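Local coordinates for protein sortase B (Clostridium perfringens, PDB 5YFK) that is a sortase B cysteine transpeptidase that probably joins secreted proteins covalently to the bacterial cell wall, at residues N50-Y55 against F84-S89; K60-N65 against N136-L141; N107-G112 against I167-S172; V155-A160 against G210-N215. The protein carries 1 engineered substitution. All coordinates share one frame; numbering follows the deposited sequence.

Interaction 1: N50-Y55 against F84-S89; sequences NINPDY and FNKEKS
With CG anti to the backbone N in both Asn52 (chi1 -174°) and Phe84 (chi1 -168°), the Asn52 amide reaches the backbone of 84-89 while the Phe84 ring turns one face to Asn52 CB. ND2 of Asn52 donates to Phe84 O at 2.8 Å, from above the carbonyl plane, and Asn52 CB lies 4.1 Å from the centroid of the Phe84 ring, a CH-pi contact. OD1 of Asn52 accepts from Asp54 N at 2.9 Å, an Asx turn inside the type I beta turn 52-55, so both ends of the amide are held. Ile51 CG2 packs on Phe84 CE2 at 3.6 Å, and Tyr55 CD1 comes to the edge of the Phe84 ring, near the plane of that ring. The extended chain of Lys86 brings CE to 3.3 Å from Asn52 OD1 and NZ into a long salt bridge, 3.9 Å, with Asp54 OD2; Tyr79 OH bonds to both Asn52 ND2 and Asp54 OD2. Water 1 donates to both Ile51 O and Phe84 O. The contact joins the C-terminal end of helix 35-51 to the loop between strands 67-72 and 94-96, with Phe84 also packed on Leu48 of that helix and on Pro69 and Val71 of strand 67-72.

Interaction 2: K60-N65 against N136-L141; sequences KVEGTN and NKYVTL
Glu62 OE1 gathers two backbone N-H groups, Lys137 N at 3.0 Å and Tyr138 N at 3.1 Å, where strand 55-61 pairs antiparallel with strand 138-143 in the beta-barrel of the sortase fold. Tyr138 N meets the oxygen nearly along its C-O axis, whereas Lys137 N comes from above the carboxylate plane. In Glu62, CG anti to the backbone N (chi1 163°) and an extended chain carry the carboxylate alongside the Tyr138 ring, the two planes only 26° apart. The backbone pairing continues from here: Glu62 N donates to Tyr138 O, and the hydrogen-bonded pair Lys60 and Thr140 exchanges two bonds, Lys60 N to Thr140 O at 3.0 Å and Thr140 N to Lys60 O at 2.9 Å. Water 2 donates to Lys60 O and lies 2.8 Å from Thr140 OG1. The chain reverses through Glu62 and Gly63 in a type II beta turn, Val61 to Thr64, where Val61 O accepts from both N and OG1 of Thr64 on the same face of its plane; Gly63 CA lies 3.6 Å from Asn136 OD1, while the ND2 of that asparagine bonds to Phe132 O. In the non-hydrogen-bonded pair, Val61 and Val139 turn to the buried face of the sheet, where Phe127, Ile59 and Leu204 add to the packing, and Val61 CG2 touches Val139 CG1 at 3.9 Å.

Interaction 3: N107-G112 against I167-S172; sequences NIVVYG and IKTKFS
Asn107 ND2 donates to Lys168 O at 2.9 Å with an N-H...O angle of 153°, bonding the start of strand 107-111 to the loop that follows helix 160-166. The donor lies 25° from the carbonyl plane. Next to this bond, Val109 CG2 is shared by two methyl groups, CG2 of Ile167 at 3.8 Å and CG2 of Thr169 at 3.7 Å. The threonine methyl, anti to its own carbonyl carbon (chi1 of OG1 56°), also touches Asn107 O. Phe171 turns a ring edge to Asn107 CB, with CE2 at 4.4 Å, and its ring meets Tyr177 and Tyr180 of helix 174-186. A second shell positions the amide: Asn107 OD1 is hydrogen-bonded to Thr205 OG1 on the neighbouring strand 203-210, while Val109 packs on Ile207 of that strand. The contact fixes the segment between helices 160-166 and 174-186, in the connection from strand 146-159 to strand 203-210, against the sheet; the Ile167 side chain is about 8 Å from that of Arg217, the predicted transition-state stabilizer. With the amide tied to sheet and loop, its rotation is probably fixed, and the buried Asn107 is satisfied in a contact otherwise apolar, made by methyl groups and the Phe171 ring edge.

Interaction 4: V155-A160 against G210-N215; sequences VYQENA and GYDFVN
The Phe213 ring presents its edge to the backbone of strand 146-159: Glu158 C lies 3.7 Å from CZ and Asn159 N 3.9 Å from CE2, both near the ring plane. The Gln157 amide slides past the ring with the planes 80° apart; Gln157 NE2 lies obliquely 3.8 Å from Phe213 CE1. Gln157 NE2 donates to Asp212 OD2 at 2.9 Å, on the anti side of the carboxylate and close to the amide's own plane, although the two planes stand 84° apart. Gln157 CG sits between its backbone N and carbonyl carbon (chi1 52°), with the chain extended beyond, which carries the amide to the loop. Water 3 adds a second link between the two residues, donating to Gln157 OE1 and accepting from the backbone N of Asp212. Ala160 N makes a weak bond to Asn215 O at 2.9 Å, just past Asn159, the N-cap of helix 160-166. The loop separates Ser209, the engineered replacement at the predicted nucleophile position, from Arg217, the predicted transition-state stabilizer, and Ala160 touches Arg217. Lys128 binds both Asp212 OD2 and Gln157 OE1, so its positive charge probably steadies the carboxylate and holds the amide in its present orientation.

From the N terminus, interaction 1 closes the shortest of the four loops, joining the end of helix 35-51 to the loop between strands 67-72 and 94-96. Interaction 2 opens within that span, at 60-65, and closes at strand 138-143, so the two cross. Interaction 3 opens at strand 107-111, inside the span of interaction 2, and closes after helix 160-166, crossing it in turn. Interaction 4 opens at 155-160, before interaction 3 closes, and ends at 210-215, so interactions 3 and 4 cross as well. Interaction 1 is in series with 3 and 4, and interaction 2 with 4. Interactions 2, 3 and 4 reach the same sheet; 3 and 4 touch where Ile167 CD1 packs on Tyr156 OH at 3.8 Å.

Interaction 1: N50-Y55 against F84-S89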
loop_
_atom_site.group_PDB
_atom_site.type_symbol
_atom_site.label_atom_id
_atom_site.label_comp_id
_atom_site.label_asym_id
_atom_site.label_seq_id
_atom_site.Cartn_x
_atom_site.Cartn_y
_atom_site.Cartn_z
ATOM N N ASN A 50 -10.074 -11.835 13.319
ATOM C CA ASN A 50 -11.113 -12.831 13.533
ATOM C C ASN A 50 -12.062 -12.883 12.349
ATOM O O ASN A 50 -12.410 -13.959 11.877
ATOM C CB ASN A 50 -11.878 -12.525 14.822
ATOM C CG ASN A 50 -12.823 -13.644 15.220
ATOM O OD1 ASN A 50 -12.392 -14.739 15.596
ATOM N ND2 ASN A 50 -14.121 -13.367 15.163
ATOM N N ILE A 51 -12.377 -11.724 11.782
ATOM C CA ILE A 51 -13.161 -11.690 10.556
ATOM C C ILE A 51 -12.417 -12.374 9.406
ATOM O O ILE A 51 -13.009 -13.127 8.629
ATOM C CB ILE A 51 -13.532 -10.245 10.160
ATOM C CG1 ILE A 51 -14.488 -9.641 11.187
ATOM C CG2 ILE A 51 -14.199 -10.234 8.793
ATOM C CD1 ILE A 51 -14.374 -8.138 11.340
ATOM N N ASN A 52 -11.123 -12.097 9.280
ATOM C CA ASN A 52 -10.329 -12.704 8.220
ATOM C C ASN A 52 -8.895 -12.886 8.677
ATOM O O ASN A 52 -8.141 -11.931 8.765
ATOM C CB ASN A 52 -10.370 -11.836 6.966
ATOM C CG ASN A 52 -9.675 -12.471 5.775
ATOM O OD1 ASN A 52 -8.890 -13.420 5.901
ATOM N ND2 ASN A 52 -9.938 -11.918 4.599
ATOM N N PRO A 53 -8.492 -14.136 8.893
ATOM C CA PRO A 53 -7.161 -14.400 9.417
ATOM C C PRO A 53 -6.031 -13.915 8.487
ATOM O O PRO A 53 -4.858 -13.880 8.886
ATOM C CB PRO A 53 -7.133 -15.929 9.542
ATOM C CG PRO A 53 -8.567 -16.367 9.518
ATOM C CD PRO A 53 -9.252 -15.368 8.633
ATOM N N ASP A 54 -6.380 -13.582 7.252
ATOM C CA ASP A 54 -5.399 -13.090 6.278
ATOM C C ASP A 54 -5.041 -11.615 6.537
ATOM O O ASP A 54 -4.111 -11.070 5.920
ATOM C CB ASP A 54 -5.962 -13.242 4.865
ATOM C CG ASP A 54 -6.116 -14.696 4.438
ATOM O OD1 ASP A 54 -5.423 -15.562 5.021
ATOM O OD2 ASP A 54 -6.691 -14.911 3.352
ATOM N N TYR A 55 -5.765 -10.984 7.448
ATOM C CA TYR A 55 -5.479 -9.604 7.839
ATOM C C TYR A 55 -4.036 -9.432 8.312
ATOM O O TYR A 55 -3.526 -10.253 9.080
ATOM C CB TYR A 55 -6.426 -9.174 8.955
ATOM C CG TYR A 55 -6.111 -7.795 9.489
ATOM C CD1 TYR A 55 -6.474 -6.665 8.775
ATOM C CD2 TYR A 55 -5.373 -7.632 10.648
ATOM C CE1 TYR A 55 -6.165 -5.404 9.241
ATOM C CE2 TYR A 55 -5.118 -6.375 11.165
ATOM C CZ TYR A 55 -5.494 -5.261 10.435
ATOM O OH TYR A 55 -5.166 -4.008 10.883
ATOM N N PHE A 84 -13.114 -8.508 1.817
ATOM C CA PHE A 84 -12.504 -8.802 3.105
ATOM C C PHE A 84 -13.123 -10.027 3.782
ATOM O O PHE A 84 -12.479 -10.662 4.625
ATOM C CB PHE A 84 -12.635 -7.616 4.048
ATOM C CG PHE A 84 -11.785 -7.735 5.271
ATOM C CD1 PHE A 84 -10.406 -7.607 5.187
ATOM C CD2 PHE A 84 -12.352 -7.999 6.500
ATOM C CE1 PHE A 84 -9.619 -7.716 6.314
ATOM C CE2 PHE A 84 -11.566 -8.114 7.635
ATOM C CZ PHE A 84 -10.199 -7.971 7.544
ATOM N N ASN A 85 -14.407 -10.262 3.506
ATOM C CA ASN A 85 -15.116 -11.465 3.961
ATOM C C ASN A 85 -14.862 -12.682 3.073
ATOM O O ASN A 85 -15.494 -13.722 3.261
ATOM C CB ASN A 85 -16.631 -11.212 4.003
ATOM C CG ASN A 85 -17.015 -10.129 4.985
ATOM O OD1 ASN A 85 -17.634 -9.131 4.615
ATOM N ND2 ASN A 85 -16.630 -10.307 6.240
ATOM N N LYS A 86 -14.044 -12.503 2.038
ATOM C CA LYS A 86 -13.700 -13.566 1.098
ATOM C C LYS A 86 -14.849 -13.905 0.155
ATOM O O LYS A 86 -14.806 -14.909 -0.552
ATOM C CB LYS A 86 -13.246 -14.829 1.845
ATOM C CG LYS A 86 -12.043 -14.603 2.739
ATOM C CD LYS A 86 -11.216 -15.866 2.936
ATOM C CE LYS A 86 -10.434 -15.794 4.231
ATOM N NZ LYS A 86 -9.755 -17.076 4.542
ATOM N N GLU A 87 -15.823 -13.012 0.071
ATOM C CA GLU A 87 -16.889 -13.147 -0.900
ATOM C C GLU A 87 -16.397 -12.675 -2.259
ATOM O O GLU A 87 -15.532 -11.798 -2.340
ATOM C CB GLU A 87 -18.107 -12.337 -0.443
ATOM C CG GLU A 87 -18.660 -12.797 0.908
ATOM C CD GLU A 87 -19.401 -11.707 1.676
ATOM O OE1 GLU A 87 -19.421 -10.542 1.220
ATOM O OE2 GLU A 87 -19.914 -12.005 2.779
ATOM N N LYS A 88 -16.871 -13.335 -3.311
ATOM C CA LYS A 88 -16.743 -12.826 -4.674
ATOM C C LYS A 88 -16.967 -11.322 -4.710
ATOM O O LYS A 88 -17.958 -10.815 -4.182
ATOM C CB LYS A 88 -17.764 -13.497 -5.596
ATOM C CG LYS A 88 -17.606 -15.006 -5.733
ATOM C CD LYS A 88 -16.376 -15.385 -6.544
ATOM C CE LYS A 88 -16.408 -14.787 -7.944
ATOM N NZ LYS A 88 -17.618 -15.206 -8.704
ATOM N N SER A 89 -16.086 -10.609 -5.395
ATOM C CA SER A 89 -16.158 -9.158 -5.392
ATOM C C SER A 89 -15.423 -8.622 -6.590
ATOM O O SER A 89 -14.344 -9.106 -6.938
ATOM C CB SER A 89 -15.552 -8.597 -4.109
ATOM O OG SER A 89 -15.313 -7.200 -4.227
HETATM O O HOH W 1 -13.175 -13.466 5.517
#

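Interaction 2: K60-N65 against N136-L141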
loop_
_atom_site.group_PDB
_atom_site.type_symbol
_atom_site.label_atom_id
_atom_site.label_comp_id
_atom_site.label_asym_id
_atom_site.label_seq_id
_atom_site.Cartn_x
_atom_site.Cartn_y
_atom_site.Cartn_z
ATOM N N LYS A 60 -3.556 3.837 5.641
ATOM C CA LYS A 60 -4.215 5.080 5.383
ATOM C C LYS A 60 -3.275 6.010 4.648
ATOM O O LYS A 60 -2.150 6.256 5.102
ATOM C CB LYS A 60 -4.675 5.717 6.707
ATOM C CG LYS A 60 -5.269 7.122 6.561
ATOM C CD LYS A 60 -6.567 7.113 5.783
ATOM C CE LYS A 60 -6.809 8.413 5.024
ATOM N NZ LYS A 60 -7.808 8.215 3.938
ATOM N N VAL A 61 -3.792 6.644 3.604
ATOM C CA VAL A 61 -2.969 7.556 2.802
ATOM C C VAL A 61 -3.489 8.969 2.894
ATOM O O VAL A 61 -4.654 9.257 2.621
ATOM C CB VAL A 61 -2.824 7.118 1.336
ATOM C CG1 VAL A 61 -1.984 8.136 0.549
ATOM C CG2 VAL A 61 -2.170 5.741 1.263
ATOM N N GLU A 62 -2.605 9.842 3.357
ATOM C CA GLU A 62 -2.952 11.212 3.668
ATOM C C GLU A 62 -3.532 11.864 2.444
ATOM O O GLU A 62 -3.045 11.663 1.325
ATOM C CB GLU A 62 -1.678 11.961 4.099
ATOM C CG GLU A 62 -1.766 13.477 4.071
ATOM C CD GLU A 62 -0.461 14.155 4.513
ATOM O OE1 GLU A 62 0.628 13.725 4.074
ATOM O OE2 GLU A 62 -0.526 15.182 5.224
ATOM N N GLY A 63 -4.649 12.560 2.652
ATOM C CA GLY A 63 -5.283 13.370 1.625
ATOM C C GLY A 63 -6.133 12.623 0.617
ATOM O O GLY A 63 -6.450 13.152 -0.445
ATOM N N THR A 64 -6.382 11.342 0.888
ATOM C CA THR A 64 -7.142 10.471 -0.011
ATOM C C THR A 64 -8.196 9.711 0.781
ATOM O O THR A 64 -8.279 9.831 2.013
ATOM C CB THR A 64 -6.251 9.389 -0.651
ATOM O OG1 THR A 64 -5.912 8.431 0.362
ATOM C CG2 THR A 64 -4.999 9.999 -1.249
ATOM N N ASN A 65 -9.021 8.978 0.053
ATOM C CA ASN A 65 -9.956 8.024 0.646
ATOM C C ASN A 65 -9.398 6.620 0.782
ATOM O O ASN A 65 -10.153 5.673 0.997
ATOM C CB ASN A 65 -11.255 7.973 -0.146
ATOM C CG ASN A 65 -11.080 7.413 -1.544
ATOM O OD1 ASN A 65 -9.978 7.308 -2.055
ATOM N ND2 ASN A 65 -12.185 7.004 -2.147
ATOM N N ASN A 136 0.925 16.012 -0.147
ATOM C CA ASN A 136 0.531 14.779 0.519
ATOM C C ASN A 136 1.661 13.753 0.579
ATOM O O ASN A 136 2.014 13.144 -0.430
ATOM C CB ASN A 136 -0.679 14.199 -0.182
ATOM C CG ASN A 136 -1.863 15.161 -0.163
ATOM O OD1 ASN A 136 -2.446 15.428 0.884
ATOM N ND2 ASN A 136 -2.114 15.794 -1.281
ATOM N N LYS A 137 2.378 13.779 1.696
ATOM C CA LYS A 137 3.696 13.161 1.789
ATOM C C LYS A 137 3.607 11.728 2.366
ATOM O O LYS A 137 4.567 10.968 2.257
ATOM C CB LYS A 137 4.609 14.013 2.680
ATOM C CG LYS A 137 5.053 15.329 2.061
ATOM C CD LYS A 137 6.033 16.031 2.995
ATOM C CE LYS A 137 6.331 17.442 2.523
ATOM N NZ LYS A 137 7.285 18.109 3.451
ATOM N N TYR A 138 2.603 11.468 3.194
ATOM C CA TYR A 138 2.705 10.365 4.170
ATOM C C TYR A 138 1.705 9.261 3.951
ATOM O O TYR A 138 0.540 9.510 3.628
ATOM C CB TYR A 138 2.562 10.863 5.594
ATOM C CG TYR A 138 3.566 11.915 5.924
ATOM C CD1 TYR A 138 4.928 11.638 5.902
ATOM C CD2 TYR A 138 3.157 13.210 6.184
ATOM C CE1 TYR A 138 5.854 12.624 6.142
ATOM C CE2 TYR A 138 4.086 14.221 6.347
ATOM C CZ TYR A 138 5.423 13.910 6.386
ATOM O OH TYR A 138 6.334 14.920 6.552
ATOM N N VAL A 139 2.201 8.042 4.140
ATOM C CA VAL A 139 1.379 6.833 4.264
ATOM C C VAL A 139 1.563 6.279 5.684
ATOM O O VAL A 139 2.684 6.156 6.203
ATOM C CB VAL A 139 1.795 5.774 3.227
ATOM C CG1 VAL A 139 0.925 4.530 3.286
ATOM C CG2 VAL A 139 1.786 6.349 1.837
ATOM N N THR A 140 0.452 6.075 6.361
ATOM C CA THR A 140 0.454 5.485 7.692
ATOM C C THR A 140 0.030 4.013 7.676
ATOM O O THR A 140 -0.943 3.660 7.021
ATOM C CB THR A 140 -0.487 6.295 8.604
ATOM O OG1 THR A 140 -0.236 7.689 8.400
ATOM C CG2 THR A 140 -0.225 5.972 10.071
ATOM N N LEU A 141 0.815 3.155 8.317
ATOM C CA LEU A 141 0.391 1.764 8.569
ATOM C C LEU A 141 0.134 1.534 10.041
ATOM O O LEU A 141 0.791 2.117 10.882
ATOM C CB LEU A 141 1.449 0.762 8.096
ATOM C CG LEU A 141 1.913 0.899 6.651
ATOM C CD1 LEU A 141 2.923 -0.177 6.292
ATOM C CD2 LEU A 141 0.726 0.935 5.683
HETATM O O HOH W 2 -1.014 9.141 6.185
#

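Interaction 3: N107-G112 against I167-S172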
loop_
_atom_site.group_PDB
_atom_site.type_symbol
_atom_site.label_atom_id
_atom_site.label_comp_id
_atom_site.label_asym_id
_atom_site.label_seq_id
_atom_site.Cartn_x
_atom_site.Cartn_y
_atom_site.Cartn_z
ATOM N N ASN A 107 11.178 -4.244 1.481
ATOM C CA ASN A 107 10.129 -3.606 0.643
ATOM C C ASN A 107 8.821 -4.332 0.865
ATOM O O ASN A 107 8.709 -5.507 0.540
ATOM C CB ASN A 107 10.499 -3.673 -0.827
ATOM C CG ASN A 107 9.548 -2.897 -1.723
ATOM O OD1 ASN A 107 8.718 -2.089 -1.257
ATOM N ND2 ASN A 107 9.688 -3.109 -3.027
ATOM N N ILE A 108 7.862 -3.628 1.439
ATOM C CA ILE A 108 6.512 -4.149 1.616
ATOM C C ILE A 108 5.713 -3.712 0.388
ATOM O O ILE A 108 5.586 -2.521 0.102
ATOM C CB ILE A 108 5.887 -3.592 2.894
ATOM C CG1 ILE A 108 6.774 -3.944 4.100
ATOM C CG2 ILE A 108 4.452 -4.118 3.054
ATOM C CD1 ILE A 108 6.504 -3.125 5.345
ATOM N N VAL A 109 5.156 -4.684 -0.318
ATOM C CA VAL A 109 4.515 -4.376 -1.586
ATOM C C VAL A 109 3.043 -4.635 -1.499
ATOM O O VAL A 109 2.613 -5.739 -1.143
ATOM C CB VAL A 109 5.120 -5.210 -2.732
ATOM C CG1 VAL A 109 4.348 -5.001 -4.026
ATOM C CG2 VAL A 109 6.579 -4.848 -2.911
ATOM N N VAL A 110 2.255 -3.602 -1.810
ATOM C CA VAL A 110 0.828 -3.657 -1.599
ATOM C C VAL A 110 0.111 -3.293 -2.903
ATOM O O VAL A 110 0.484 -2.315 -3.566
ATOM C CB VAL A 110 0.405 -2.699 -0.454
ATOM C CG1 VAL A 110 -1.090 -2.714 -0.224
ATOM C CG2 VAL A 110 1.152 -3.040 0.823
ATOM N N TYR A 111 -0.958 -4.037 -3.194
ATOM C CA TYR A 111 -1.743 -3.906 -4.426
ATOM C C TYR A 111 -3.174 -3.538 -4.106
ATOM O O TYR A 111 -3.751 -3.952 -3.074
ATOM C CB TYR A 111 -1.764 -5.219 -5.206
ATOM C CG TYR A 111 -0.430 -5.791 -5.563
ATOM C CD1 TYR A 111 0.266 -6.592 -4.670
ATOM C CD2 TYR A 111 0.152 -5.519 -6.795
ATOM C CE1 TYR A 111 1.488 -7.133 -5.018
ATOM C CE2 TYR A 111 1.449 -5.911 -7.072
ATOM C CZ TYR A 111 2.072 -6.773 -6.204
ATOM O OH TYR A 111 3.292 -7.273 -6.518
ATOM N N GLY A 112 -3.799 -2.857 -5.050
ATOM C CA GLY A 112 -5.250 -2.707 -5.058
ATOM C C GLY A 112 -5.760 -2.246 -6.400
ATOM O O GLY A 112 -5.011 -1.694 -7.192
ATOM N N ILE A 167 9.823 -5.220 -9.706
ATOM C CA ILE A 167 9.498 -5.055 -8.266
ATOM C C ILE A 167 10.044 -6.272 -7.490
ATOM O O ILE A 167 9.839 -7.425 -7.898
ATOM C CB ILE A 167 7.983 -4.902 -8.022
ATOM C CG1 ILE A 167 7.469 -3.570 -8.604
ATOM C CG2 ILE A 167 7.656 -4.978 -6.529
ATOM C CD1 ILE A 167 8.157 -2.343 -8.038
ATOM N N LYS A 168 10.768 -6.002 -6.406
ATOM C CA LYS A 168 11.427 -7.032 -5.599
ATOM C C LYS A 168 11.087 -6.791 -4.123
ATOM O O LYS A 168 11.033 -5.630 -3.686
ATOM C CB LYS A 168 12.949 -6.929 -5.744
ATOM C CG LYS A 168 13.499 -7.210 -7.137
ATOM C CD LYS A 168 14.936 -6.716 -7.252
ATOM C CE LYS A 168 15.907 -7.587 -6.452
ATOM N NZ LYS A 168 17.330 -7.136 -6.571
ATOM N N THR A 169 10.914 -7.884 -3.370
ATOM C CA THR A 169 10.757 -7.847 -1.907
ATOM C C THR A 169 11.992 -8.382 -1.157
ATOM O O THR A 169 12.184 -8.097 0.021
ATOM C CB THR A 169 9.544 -8.678 -1.461
ATOM O OG1 THR A 169 9.666 -10.023 -1.951
ATOM C CG2 THR A 169 8.219 -8.083 -2.019
ATOM N N LYS A 170 12.882 -9.022 -1.895
ATOM C CA LYS A 170 13.977 -9.783 -1.336
ATOM C C LYS A 170 15.226 -9.235 -1.977
ATOM O O LYS A 170 15.256 -9.075 -3.188
ATOM C CB LYS A 170 13.859 -11.267 -1.714
ATOM C CG LYS A 170 12.626 -11.967 -1.162
ATOM C CD LYS A 170 12.649 -11.981 0.362
ATOM C CE LYS A 170 11.592 -12.907 0.957
ATOM N NZ LYS A 170 10.218 -12.340 0.862
ATOM N N PHE A 171 16.268 -9.003 -1.178
ATOM C CA PHE A 171 17.548 -8.543 -1.717
ATOM C C PHE A 171 18.747 -9.421 -1.318
ATOM O O PHE A 171 18.834 -9.883 -0.187
ATOM C CB PHE A 171 17.777 -7.094 -1.316
ATOM C CG PHE A 171 16.715 -6.165 -1.833
ATOM C CD1 PHE A 171 16.755 -5.733 -3.135
ATOM C CD2 PHE A 171 15.551 -5.949 -1.096
ATOM C CE1 PHE A 171 15.709 -4.997 -3.668
ATOM C CE2 PHE A 171 14.492 -5.235 -1.624
ATOM C CZ PHE A 171 14.549 -4.803 -2.934
ATOM N N SER A 172 19.665 -9.651 -2.257
ATOM C CA SER A 172 20.860 -10.450 -1.959
ATOM C C SER A 172 21.631 -9.792 -0.819
ATOM O O SER A 172 21.663 -10.310 0.296
ATOM C CB SER A 172 21.753 -10.571 -3.198
ATOM O OG SER A 172 21.143 -11.383 -4.193
#

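Interaction 4: V155-A160 against G210-N215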
loop_
_atom_site.group_PDB
_atom_site.type_symbol
_atom_site.label_atom_id
_atom_site.label_comp_id
_atom_site.label_asym_id
_atom_site.label_seq_id
_atom_site.Cartn_x
_atom_site.Cartn_y
_atom_site.Cartn_z
ATOM N N VAL A 155 6.939 8.507 -7.510
ATOM C CA VAL A 155 5.694 8.160 -8.169
ATOM C C VAL A 155 5.974 7.991 -9.667
ATOM O O VAL A 155 6.773 8.721 -10.242
ATOM C CB VAL A 155 4.586 9.242 -8.000
ATOM C CG1 VAL A 155 5.055 10.604 -8.528
ATOM C CG2 VAL A 155 3.324 8.825 -8.727
ATOM N N TYR A 156 5.477 6.904 -10.232
ATOM C CA TYR A 156 5.657 6.632 -11.659
ATOM C C TYR A 156 4.603 5.708 -12.243
ATOM O O TYR A 156 3.878 5.019 -11.516
ATOM C CB TYR A 156 7.085 6.113 -11.949
ATOM C CG TYR A 156 7.454 4.795 -11.303
ATOM C CD1 TYR A 156 7.993 4.753 -10.010
ATOM C CD2 TYR A 156 7.246 3.588 -11.967
ATOM C CE1 TYR A 156 8.320 3.557 -9.409
ATOM C CE2 TYR A 156 7.662 2.388 -11.415
ATOM C CZ TYR A 156 8.129 2.369 -10.116
ATOM O OH TYR A 156 8.469 1.177 -9.526
ATOM N N GLN A 157 4.566 5.613 -13.572
ATOM C CA GLN A 157 3.748 4.580 -14.172
ATOM C C GLN A 157 4.499 3.931 -15.308
ATOM O O GLN A 157 5.401 4.531 -15.917
ATOM C CB GLN A 157 2.373 5.099 -14.618
ATOM C CG GLN A 157 2.381 6.332 -15.488
ATOM C CD GLN A 157 0.973 6.806 -15.871
ATOM O OE1 GLN A 157 -0.025 6.463 -15.231
ATOM N NE2 GLN A 157 0.887 7.467 -16.996
ATOM N N GLU A 158 4.188 2.679 -15.544
ATOM C CA GLU A 158 4.816 1.985 -16.653
ATOM C C GLU A 158 4.030 0.766 -16.987
ATOM O O GLU A 158 3.053 0.449 -16.342
ATOM C CB GLU A 158 6.270 1.598 -16.314
ATOM C CG GLU A 158 6.415 0.734 -15.075
ATOM C CD GLU A 158 7.874 0.382 -14.751
ATOM O OE1 GLU A 158 8.191 -0.812 -14.587
ATOM O OE2 GLU A 158 8.740 1.278 -14.780
ATOM N N ASN A 159 4.488 0.075 -18.013
ATOM C CA ASN A 159 3.829 -1.109 -18.489
ATOM C C ASN A 159 3.820 -2.226 -17.423
ATOM O O ASN A 159 4.838 -2.485 -16.790
ATOM C CB ASN A 159 4.583 -1.584 -19.723
ATOM C CG ASN A 159 4.133 -2.934 -20.172
ATOM O OD1 ASN A 159 4.664 -3.948 -19.717
ATOM N ND2 ASN A 159 3.124 -2.966 -21.012
ATOM N N ALA A 160 2.735 -2.983 -17.348
ATOM C CA ALA A 160 2.593 -3.963 -16.275
ATOM C C ALA A 160 3.640 -5.078 -16.339
ATOM O O ALA A 160 4.099 -5.574 -15.314
ATOM C CB ALA A 160 1.202 -4.542 -16.264
ATOM N N GLY A 210 -3.508 1.799 -14.105
ATOM C CA GLY A 210 -3.910 3.081 -14.646
ATOM C C GLY A 210 -4.465 2.949 -16.053
ATOM O O GLY A 210 -4.501 1.853 -16.625
ATOM N N TYR A 211 -5.089 4.016 -16.521
ATOM C CA TYR A 211 -5.767 3.970 -17.810
ATOM C C TYR A 211 -5.259 4.979 -18.825
ATOM O O TYR A 211 -5.797 5.070 -19.929
ATOM C CB TYR A 211 -7.248 4.149 -17.586
ATOM C CG TYR A 211 -7.808 3.062 -16.744
ATOM C CD1 TYR A 211 -8.066 1.814 -17.288
ATOM C CD2 TYR A 211 -7.934 3.215 -15.366
ATOM C CE1 TYR A 211 -8.496 0.760 -16.503
ATOM C CE2 TYR A 211 -8.277 2.137 -14.562
ATOM C CZ TYR A 211 -8.634 0.936 -15.144
ATOM O OH TYR A 211 -9.122 -0.102 -14.369
ATOM N N ASP A 212 -4.104 5.567 -18.554
ATOM C CA ASP A 212 -3.465 6.434 -19.542
ATOM C C ASP A 212 -3.073 5.678 -20.828
ATOM O O ASP A 212 -2.924 6.280 -21.885
ATOM C CB ASP A 212 -2.219 7.083 -18.958
ATOM C CG ASP A 212 -2.524 8.300 -18.154
ATOM O OD1 ASP A 212 -3.698 8.691 -18.117
ATOM O OD2 ASP A 212 -1.607 8.809 -17.478
ATOM N N PHE A 213 -2.668 4.423 -20.660
ATOM C CA PHE A 213 -2.279 3.563 -21.763
ATOM C C PHE A 213 -2.608 2.141 -21.346
ATOM O O PHE A 213 -2.805 1.871 -20.157
ATOM C CB PHE A 213 -0.790 3.718 -22.115
ATOM C CG PHE A 213 0.162 3.544 -20.942
ATOM C CD1 PHE A 213 0.668 4.656 -20.270
ATOM C CD2 PHE A 213 0.691 2.296 -20.638
ATOM C CE1 PHE A 213 1.592 4.499 -19.236
ATOM C CE2 PHE A 213 1.651 2.142 -19.634
ATOM C CZ PHE A 213 2.038 3.237 -18.881
ATOM N N VAL A 214 -2.779 1.245 -22.313
ATOM C CA VAL A 214 -3.186 -0.110 -21.969
ATOM C C VAL A 214 -2.137 -0.834 -21.109
ATOM O O VAL A 214 -0.927 -0.601 -21.240
ATOM C CB VAL A 214 -3.554 -0.943 -23.225
ATOM C CG1 VAL A 214 -2.371 -1.103 -24.147
ATOM C CG2 VAL A 214 -4.093 -2.302 -22.816
ATOM N N ASN A 215 -2.625 -1.556 -20.107
ATOM C CA ASN A 215 -1.773 -2.213 -19.111
ATOM C C ASN A 215 -0.859 -1.262 -18.320
ATOM O O ASN A 215 0.223 -1.660 -17.869
ATOM C CB ASN A 215 -0.924 -3.296 -19.786
ATOM C CG ASN A 215 -1.765 -4.395 -20.412
ATOM O OD1 ASN A 215 -2.786 -4.775 -19.877
ATOM N ND2 ASN A 215 -1.400 -4.805 -21.608
HETATM O O HOH W 3 -2.634 6.029 -16.129
#